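Local coordinates for protein VMS1 (Saccharomyces cerevisiae, PDB 5WHG), which cleaves polypeptidyl-tRNAs downstream of ribosome-associated quality control, releasing incompletely synthesised polypeptides for degradation, at residues Glu239-Phe248 and Val351-Cys359; Pro204-Met212 and Ala219-Arg227. All coordinates share one frame; numbering follows the deposited sequence.

Both interactions lie within the VLRF1 region, the part of the protein that mediates binding to the 60S ribosomal subunit, and their centres are 11 Å apart. Interaction 2 pairs the strands of a hairpin; interaction 1 brings helix 351-362 against the short helix and strand that follow the hairpin in the chain. They meet directly: Ser224 N lies 2.8 Å from Asn247 O, a probable hydrogen bond between neighbouring strands of one sheet, and Leu354 CD1 packs 3.4 Å from Gly220 C. The side chain of Ser224 is about 12 Å from the bound zinc ion. Gln267, the inferred active-site residue, lies in a segment that is not modelled, so its distance from either contact cannot be measured.

Interaction 1 of 2, residues Glu239-Phe248 and Val351-Cys359; sequences ETLIEQAVNF and VLELKKAWC
Residues 239-248, a short, weakly bonded helix leading into a strand, pass residues 351-359 of helix 351-362, with Glu243 and Lys355 the pair whose CA atoms are nearest, at 6.2 Å. The side chain of Lys355 is extended beyond CG (chi2 -167°, chi3 170°), which carries NZ to the carboxylate of Glu239; NZ is 3.3 Å from both Glu239 OE1 and Glu239 OE2, which share the salt bridge, though each hydrogen bond is weak. Lower down the same chain, Lys355 CG meets Phe248 CE2 at 3.5 Å, and Leu354 CB touches Phe248 CZ at 3.8 Å. The ring also turns its edge to the carbonyl oxygen of Val351. Val246 divides its methyls: CG1 lies 3.8 Å from Trp358 CD1, while CG2 reaches Cys359 SG at 3.7 Å. That sulfur is also met by Ile242 CG2, so Ile242, Val246 and Cys359 form an apolar patch. Thr240 and Glu243 form a capping box at the N-terminus of helix 241-244: Thr240 OG1 accepts from Glu243 N, and Glu243 OE1, met from above the carboxylate plane, from Thr240 N. Leu354 on Ala219, Ala357 on Met212 and Trp358 on Val223 pack the helix against strands 217-224 and 207-214 of the mixed sheet, which 247-255 flanks at one edge.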
loop_
_atom_site.group_PDB
_atom_site.type_symbol
_atom_site.label_atom_id
_atom_site.label_comp_id
_atom_site.label_asym_id
_atom_site.label_seq_id
_atom_site.Cartn_x
_atom_site.Cartn_y
_atom_site.Cartn_z
ATOM N N GLU A 239 9.708 5.847 -16.490
ATOM C CA GLU A 239 9.493 5.293 -15.153
ATOM C C GLU A 239 10.827 4.965 -14.475
ATOM O O GLU A 239 11.608 4.156 -14.982
ATOM C CB GLU A 239 8.614 4.040 -15.230
ATOM C CG GLU A 239 7.543 3.943 -14.146
ATOM C CD GLU A 239 6.459 2.921 -14.485
ATOM O OE1 GLU A 239 6.778 1.718 -14.603
ATOM O OE2 GLU A 239 5.286 3.325 -14.653
ATOM N N THR A 240 11.090 5.598 -13.331
ATOM C CA THR A 240 12.315 5.325 -12.596
ATOM C C THR A 240 12.373 3.847 -12.190
ATOM O O THR A 240 11.385 3.103 -12.265
ATOM C CB THR A 240 12.415 6.230 -11.362
ATOM O OG1 THR A 240 11.521 5.773 -10.331
ATOM C CG2 THR A 240 12.067 7.663 -11.733
ATOM N N LEU A 241 13.563 3.420 -11.763
ATOM C CA LEU A 241 13.734 2.038 -11.325
ATOM C C LEU A 241 12.931 1.753 -10.058
ATOM O O LEU A 241 12.394 0.651 -9.890
ATOM C CB LEU A 241 15.216 1.732 -11.107
ATOM C CG LEU A 241 16.129 1.793 -12.339
ATOM C CD1 LEU A 241 15.504 1.054 -13.524
ATOM C CD2 LEU A 241 16.492 3.229 -12.712
ATOM N N ILE A 242 12.826 2.736 -9.160
ATOM C CA ILE A 242 12.034 2.555 -7.949
ATOM C C ILE A 242 10.549 2.411 -8.293
ATOM O O ILE A 242 9.849 1.539 -7.756
ATOM C CB ILE A 242 12.323 3.719 -6.978
ATOM C CG1 ILE A 242 13.735 3.567 -6.415
ATOM C CG2 ILE A 242 11.349 3.773 -5.821
ATOM C CD1 ILE A 242 13.923 2.317 -5.568
ATOM N N GLU A 243 10.052 3.236 -9.218
ATOM C CA GLU A 243 8.668 3.097 -9.660
ATOM C C GLU A 243 8.470 1.838 -10.494
ATOM O O GLU A 243 7.404 1.208 -10.433
ATOM C CB GLU A 243 8.245 4.331 -10.461
ATOM C CG GLU A 243 8.020 5.576 -9.624
ATOM C CD GLU A 243 8.480 6.838 -10.336
ATOM O OE1 GLU A 243 8.839 6.748 -11.532
ATOM O OE2 GLU A 243 8.489 7.917 -9.702
ATOM N N GLN A 244 9.478 1.450 -11.273
ATOM C CA GLN A 244 9.310 0.290 -12.131
ATOM C C GLN A 244 9.164 -1.014 -11.353
ATOM O O GLN A 244 8.788 -2.030 -11.945
ATOM C CB GLN A 244 10.483 0.199 -13.094
ATOM C CG GLN A 244 10.105 -0.404 -14.416
ATOM C CD GLN A 244 11.264 -0.432 -15.366
ATOM O OE1 GLN A 244 12.321 0.138 -15.085
ATOM N NE2 GLN A 244 11.083 -1.098 -16.500
ATOM N N ALA A 245 9.434 -1.011 -10.051
ATOM C CA ALA A 245 9.365 -2.217 -9.244
ATOM C C ALA A 245 8.048 -2.343 -8.489
ATOM O O ALA A 245 7.826 -3.364 -7.824
ATOM C CB ALA A 245 10.546 -2.265 -8.261
ATOM N N VAL A 246 7.179 -1.332 -8.565
ATOM C CA VAL A 246 5.861 -1.412 -7.943
ATOM C C VAL A 246 5.016 -2.419 -8.710
ATOM O O VAL A 246 4.844 -2.305 -9.930
ATOM C CB VAL A 246 5.183 -0.033 -7.922
ATOM C CG1 VAL A 246 3.820 -0.127 -7.257
ATOM C CG2 VAL A 246 6.040 0.996 -7.213
ATOM N N ASN A 247 4.472 -3.406 -8.005
ATOM C CA ASN A 247 3.662 -4.443 -8.636
ATOM C C ASN A 247 2.182 -4.187 -8.347
ATOM O O ASN A 247 1.699 -4.461 -7.243
ATOM C CB ASN A 247 4.092 -5.813 -8.141
ATOM C CG ASN A 247 3.366 -6.920 -8.834
ATOM O OD1 ASN A 247 2.658 -6.699 -9.819
ATOM N ND2 ASN A 247 3.550 -8.133 -8.339
ATOM N N PHE A 248 1.461 -3.664 -9.349
ATOM C CA PHE A 248 0.022 -3.435 -9.238
ATOM C C PHE A 248 -0.689 -4.677 -9.759
ATOM O O PHE A 248 -0.705 -4.925 -10.962
ATOM C CB PHE A 248 -0.426 -2.191 -10.008
ATOM C CG PHE A 248 -0.219 -0.879 -9.271
ATOM C CD1 PHE A 248 0.153 -0.849 -7.932
ATOM C CD2 PHE A 248 -0.389 0.335 -9.941
ATOM C CE1 PHE A 248 0.358 0.364 -7.267
ATOM C CE2 PHE A 248 -0.193 1.554 -9.291
ATOM C CZ PHE A 248 0.182 1.571 -7.951
ATOM N N VAL A 351 -2.485 6.498 -12.650
ATOM C CA VAL A 351 -1.757 5.324 -12.183
ATOM C C VAL A 351 -0.359 5.715 -11.722
ATOM O O VAL A 351 0.102 5.296 -10.652
ATOM C CB VAL A 351 -1.726 4.233 -13.269
ATOM C CG1 VAL A 351 -0.531 3.362 -13.079
ATOM C CG2 VAL A 351 -2.932 3.351 -13.120
ATOM N N LEU A 352 0.330 6.541 -12.494
ATOM C CA LEU A 352 1.682 6.891 -12.093
ATOM C C LEU A 352 1.667 7.595 -10.740
ATOM O O LEU A 352 2.541 7.356 -9.899
ATOM C CB LEU A 352 2.354 7.742 -13.173
ATOM C CG LEU A 352 3.793 8.118 -12.812
ATOM C CD1 LEU A 352 4.839 7.077 -13.276
ATOM C CD2 LEU A 352 4.113 9.499 -13.318
ATOM N N GLU A 353 0.640 8.410 -10.483
ATOM C CA GLU A 353 0.531 9.074 -9.184
ATOM C C GLU A 353 0.268 8.078 -8.052
ATOM O O GLU A 353 0.744 8.280 -6.932
ATOM C CB GLU A 353 -0.567 10.141 -9.237
ATOM C CG GLU A 353 -0.834 10.841 -7.909
ATOM C CD GLU A 353 0.400 11.532 -7.308
ATOM O OE1 GLU A 353 1.002 12.406 -7.980
ATOM O OE2 GLU A 353 0.755 11.193 -6.149
ATOM N N LEU A 354 -0.488 7.011 -8.318
ATOM C CA LEU A 354 -0.636 5.938 -7.340
ATOM C C LEU A 354 0.716 5.297 -7.009
ATOM O O LEU A 354 0.982 4.946 -5.849
ATOM C CB LEU A 354 -1.628 4.897 -7.875
ATOM C CG LEU A 354 -3.096 5.351 -7.995
ATOM C CD1 LEU A 354 -4.007 4.229 -8.427
ATOM C CD2 LEU A 354 -3.621 5.960 -6.691
ATOM N N LYS A 355 1.592 5.152 -8.016
ATOM C CA LYS A 355 2.918 4.590 -7.772
ATOM C C LYS A 355 3.808 5.569 -7.007
ATOM O O LYS A 355 4.609 5.159 -6.156
ATOM C CB LYS A 355 3.588 4.206 -9.092
ATOM C CG LYS A 355 2.849 3.213 -9.965
ATOM C CD LYS A 355 3.784 2.694 -11.061
ATOM C CE LYS A 355 3.170 1.522 -11.825
ATOM N NZ LYS A 355 4.185 0.853 -12.689
ATOM N N LYS A 356 3.713 6.865 -7.330
ATOM C CA LYS A 356 4.426 7.877 -6.555
ATOM C C LYS A 356 4.041 7.772 -5.091
ATOM O O LYS A 356 4.902 7.681 -4.208
ATOM C CB LYS A 356 4.126 9.283 -7.109
ATOM C CG LYS A 356 4.811 10.488 -6.383
ATOM C CD LYS A 356 3.972 11.080 -5.209
ATOM C CE LYS A 356 4.839 11.836 -4.181
ATOM N NZ LYS A 356 4.080 12.320 -2.988
ATOM N N ALA A 357 2.735 7.761 -4.822
ATOM C CA ALA A 357 2.247 7.640 -3.456
ATOM C C ALA A 357 2.783 6.382 -2.792
ATOM O O ALA A 357 3.237 6.424 -1.645
ATOM C CB ALA A 357 0.723 7.647 -3.455
ATOM N N TRP A 358 2.741 5.247 -3.500
ATOM C CA TRP A 358 3.203 3.999 -2.895
ATOM C C TRP A 358 4.687 4.066 -2.551
ATOM O O TRP A 358 5.092 3.691 -1.447
ATOM C CB TRP A 358 2.927 2.800 -3.804
ATOM C CG TRP A 358 3.321 1.509 -3.131
ATOM C CD1 TRP A 358 4.290 0.630 -3.529
ATOM C CD2 TRP A 358 2.775 0.978 -1.913
ATOM N NE1 TRP A 358 4.371 -0.427 -2.645
ATOM C CE2 TRP A 358 3.458 -0.236 -1.640
ATOM C CE3 TRP A 358 1.776 1.409 -1.027
ATOM C CZ2 TRP A 358 3.168 -1.032 -0.515
ATOM C CZ3 TRP A 358 1.493 0.623 0.095
ATOM C CH2 TRP A 358 2.189 -0.593 0.335
ATOM N N CYS A 359 5.517 4.533 -3.486
ATOM C CA CYS A 359 6.945 4.626 -3.187
ATOM C C CYS A 359 7.193 5.565 -2.019
ATOM O O CYS A 359 8.085 5.322 -1.200
ATOM C CB CYS A 359 7.734 5.084 -4.409
ATOM S SG CYS A 359 7.850 3.859 -5.727
#

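Interaction 2 of 2, residues Pro204-Met212 and Ala219-Arg227; sequences PMAISALFM and AGAIVSHQR
Ser208 and Val223 form one of three hydrogen-bonded pairs in an antiparallel hairpin, where strands 207-212 and 219-224 run at 173° with axes 4.7 Å apart. Each pair is bonded in both directions; Val223 N to Ser208 O and Leu210 N to Ala221 O are both 2.8 Å. The strand core is closely packed on both faces. On one, Ile222 sends CD1 to Ala209 CB at 3.8 Å and CG2 to Ile207 CD1, and Phe211 lays CD1 3.6 Å from Gly220 CA; Leu307 of helix 304-308 adjoins Ala209, Phe211 and Ile222. On the other, Leu210 CD1 meets Val223 CG1 at 4.1 Å. Beyond the strands the chains diverge, and Pro204, selenomethionine Met205 and Gln226 are partly exposed and make no contact across the pair. At this transition His225, with CG anti to its carbonyl carbon (chi1 -64°), folds back so that one ring face covers Ala206 C and Ile207 N. Its NE2 forms a 2.7 Å hydrogen bond with Ser208 OG, which sits near the ring plane; either atom could be the donor. His225 N also bonds to Ala206 O at 3.0 Å, while Phe25 stacks on the ring. The pairing therefore ends in a polar tie: the backbone bond holds the His225 main chain, the Ser208 OG bond and Phe25 stack orient the imidazole, and the buried Ser208 hydroxyl has a partner in that ring.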
loop_
_atom_site.group_PDB
_atom_site.type_symbol
_atom_site.label_atom_id
_atom_site.label_comp_id
_atom_site.label_asym_id
_atom_site.label_seq_id
_atom_site.Cartn_x
_atom_site.Cartn_y
_atom_site.Cartn_z
ATOM N N PRO A 204 3.564 -13.599 1.753
ATOM C CA PRO A 204 3.760 -13.364 0.319
ATOM C C PRO A 204 2.558 -12.744 -0.364
ATOM O O PRO A 204 2.697 -12.259 -1.495
ATOM C CB PRO A 204 4.042 -14.775 -0.234
ATOM C CG PRO A 204 3.746 -15.750 0.922
ATOM C CD PRO A 204 3.093 -14.968 2.016
HETATM N N MSE A 205 1.391 -12.757 0.263
HETATM C CA MSE A 205 0.198 -12.195 -0.354
HETATM C C MSE A 205 -0.199 -10.898 0.333
HETATM O O MSE A 205 -1.357 -10.462 0.258
HETATM C CB MSE A 205 -0.960 -13.190 -0.306
HETATM C CG MSE A 205 -0.561 -14.601 -0.670
HETATM SE SE MSE A 205 -2.098 -15.613 -1.276
HETATM C CE MSE A 205 -3.238 -15.526 0.319
ATOM N N ALA A 206 0.759 -10.299 1.030
ATOM C CA ALA A 206 0.574 -8.952 1.539
ATOM C C ALA A 206 0.183 -8.031 0.395
ATOM O O ALA A 206 0.901 -7.941 -0.608
ATOM C CB ALA A 206 1.863 -8.466 2.206
ATOM N N ILE A 207 -0.979 -7.378 0.527
ATOM C CA ILE A 207 -1.411 -6.358 -0.425
ATOM C C ILE A 207 -2.011 -5.182 0.330
ATOM O O ILE A 207 -2.498 -5.316 1.459
ATOM C CB ILE A 207 -2.449 -6.876 -1.452
ATOM C CG1 ILE A 207 -3.698 -7.395 -0.720
ATOM C CG2 ILE A 207 -1.808 -7.881 -2.422
ATOM C CD1 ILE A 207 -4.767 -7.940 -1.638
ATOM N N SER A 208 -1.987 -4.017 -0.328
ATOM C CA SER A 208 -2.699 -2.824 0.114
ATOM C C SER A 208 -3.463 -2.258 -1.073
ATOM O O SER A 208 -3.139 -2.547 -2.234
ATOM C CB SER A 208 -1.742 -1.766 0.689
ATOM O OG SER A 208 -1.096 -2.234 1.862
ATOM N N ALA A 209 -4.480 -1.444 -0.788
ATOM C CA ALA A 209 -5.231 -0.784 -1.854
ATOM C C ALA A 209 -4.909 0.715 -1.906
ATOM O O ALA A 209 -4.534 1.317 -0.902
ATOM C CB ALA A 209 -6.741 -1.019 -1.677
ATOM N N LEU A 210 -5.032 1.312 -3.095
ATOM C CA LEU A 210 -4.778 2.741 -3.284
ATOM C C LEU A 210 -5.856 3.348 -4.176
ATOM O O LEU A 210 -6.110 2.854 -5.279
ATOM C CB LEU A 210 -3.396 2.989 -3.898
ATOM C CG LEU A 210 -2.163 2.265 -3.327
ATOM C CD1 LEU A 210 -0.952 2.434 -4.260
ATOM C CD2 LEU A 210 -1.805 2.801 -1.991
ATOM N N PHE A 211 -6.474 4.428 -3.699
ATOM C CA PHE A 211 -7.587 5.096 -4.362
ATOM C C PHE A 211 -7.413 6.607 -4.260
ATOM O O PHE A 211 -7.195 7.137 -3.166
ATOM C CB PHE A 211 -8.921 4.665 -3.734
ATOM C CG PHE A 211 -9.267 3.213 -3.987
ATOM C CD1 PHE A 211 -9.625 2.784 -5.270
ATOM C CD2 PHE A 211 -9.227 2.277 -2.959
ATOM C CE1 PHE A 211 -9.940 1.454 -5.523
ATOM C CE2 PHE A 211 -9.550 0.936 -3.198
ATOM C CZ PHE A 211 -9.903 0.519 -4.482
HETATM N N MSE A 212 -7.491 7.291 -5.400
HETATM C CA MSE A 212 -7.625 8.734 -5.430
HETATM C C MSE A 212 -8.745 9.154 -6.370
HETATM O O MSE A 212 -8.835 8.657 -7.485
HETATM C CB MSE A 212 -6.339 9.398 -5.893
HETATM C CG MSE A 212 -5.108 9.049 -5.124
HETATM SE SE MSE A 212 -3.557 9.765 -6.081
HETATM C CE MSE A 212 -2.144 8.826 -5.124
ATOM N N ALA A 219 -8.409 7.082 -9.997
ATOM C CA ALA A 219 -7.395 6.045 -10.171
ATOM C C ALA A 219 -7.397 5.145 -8.936
ATOM O O ALA A 219 -7.338 5.637 -7.806
ATOM C CB ALA A 219 -6.005 6.637 -10.383
ATOM N N GLY A 220 -7.480 3.833 -9.153
ATOM C CA GLY A 220 -7.347 2.877 -8.079
ATOM C C GLY A 220 -6.374 1.780 -8.464
ATOM O O GLY A 220 -6.131 1.522 -9.646
ATOM N N ALA A 221 -5.797 1.144 -7.439
ATOM C CA ALA A 221 -4.919 0.003 -7.671
ATOM C C ALA A 221 -4.897 -0.907 -6.449
ATOM O O ALA A 221 -5.109 -0.458 -5.322
ATOM C CB ALA A 221 -3.506 0.467 -8.028
ATOM N N ILE A 222 -4.666 -2.200 -6.690
ATOM C CA ILE A 222 -4.304 -3.165 -5.651
ATOM C C ILE A 222 -2.800 -3.408 -5.790
ATOM O O ILE A 222 -2.339 -3.928 -6.813
ATOM C CB ILE A 222 -5.096 -4.479 -5.776
ATOM C CG1 ILE A 222 -6.617 -4.252 -5.683
ATOM C CG2 ILE A 222 -4.652 -5.472 -4.720
ATOM C CD1 ILE A 222 -7.107 -3.597 -4.379
ATOM N N VAL A 223 -2.015 -3.006 -4.790
ATOM C CA VAL A 223 -0.556 -3.065 -4.873
ATOM C C VAL A 223 -0.059 -4.245 -4.047
ATOM O O VAL A 223 -0.491 -4.445 -2.904
ATOM C CB VAL A 223 0.092 -1.749 -4.398
ATOM C CG1 VAL A 223 -0.323 -1.417 -2.951
ATOM C CG2 VAL A 223 1.626 -1.822 -4.518
ATOM N N SER A 224 0.837 -5.035 -4.627
ATOM C CA SER A 224 1.519 -6.076 -3.876
ATOM C C SER A 224 2.676 -5.489 -3.083
ATOM O O SER A 224 3.413 -4.633 -3.577
ATOM C CB SER A 224 2.050 -7.154 -4.813
ATOM O OG SER A 224 3.265 -7.682 -4.310
ATOM N N HIS A 225 2.857 -5.968 -1.854
ATOM C CA HIS A 225 4.006 -5.536 -1.073
ATOM C C HIS A 225 5.320 -6.088 -1.610
ATOM O O HIS A 225 6.383 -5.577 -1.241
ATOM C CB HIS A 225 3.816 -5.920 0.394
ATOM C CG HIS A 225 2.655 -5.235 1.051
ATOM N ND1 HIS A 225 2.445 -5.265 2.413
ATOM C CD2 HIS A 225 1.644 -4.493 0.532
ATOM C CE1 HIS A 225 1.344 -4.588 2.705
ATOM N NE2 HIS A 225 0.841 -4.105 1.582
ATOM N N GLN A 226 5.283 -7.078 -2.500
ATOM C CA GLN A 226 6.508 -7.592 -3.092
ATOM C C GLN A 226 6.954 -6.705 -4.247
ATOM O O GLN A 226 6.151 -6.359 -5.116
ATOM C CB GLN A 226 6.304 -9.023 -3.589
ATOM C CG GLN A 226 7.609 -9.762 -3.926
ATOM C CD GLN A 226 8.245 -10.378 -2.688
ATOM O OE1 GLN A 226 7.985 -9.949 -1.558
ATOM N NE2 GLN A 226 9.069 -11.401 -2.892
ATOM N N ARG A 227 8.245 -6.378 -4.278
ATOM C CA ARG A 227 8.838 -5.579 -5.345
ATOM C C ARG A 227 9.217 -6.450 -6.545
ATOM O O ARG A 227 8.964 -7.654 -6.580
ATOM C CB ARG A 227 10.062 -4.842 -4.824
ATOM C CG ARG A 227 9.787 -3.503 -4.190
ATOM C CD ARG A 227 11.109 -2.797 -3.921
ATOM N NE ARG A 227 12.105 -3.722 -3.379
ATOM C CZ ARG A 227 13.380 -3.410 -3.158
ATOM N NH1 ARG A 227 13.831 -2.190 -3.433
ATOM N NH2 ARG A 227 14.203 -4.322 -2.659
#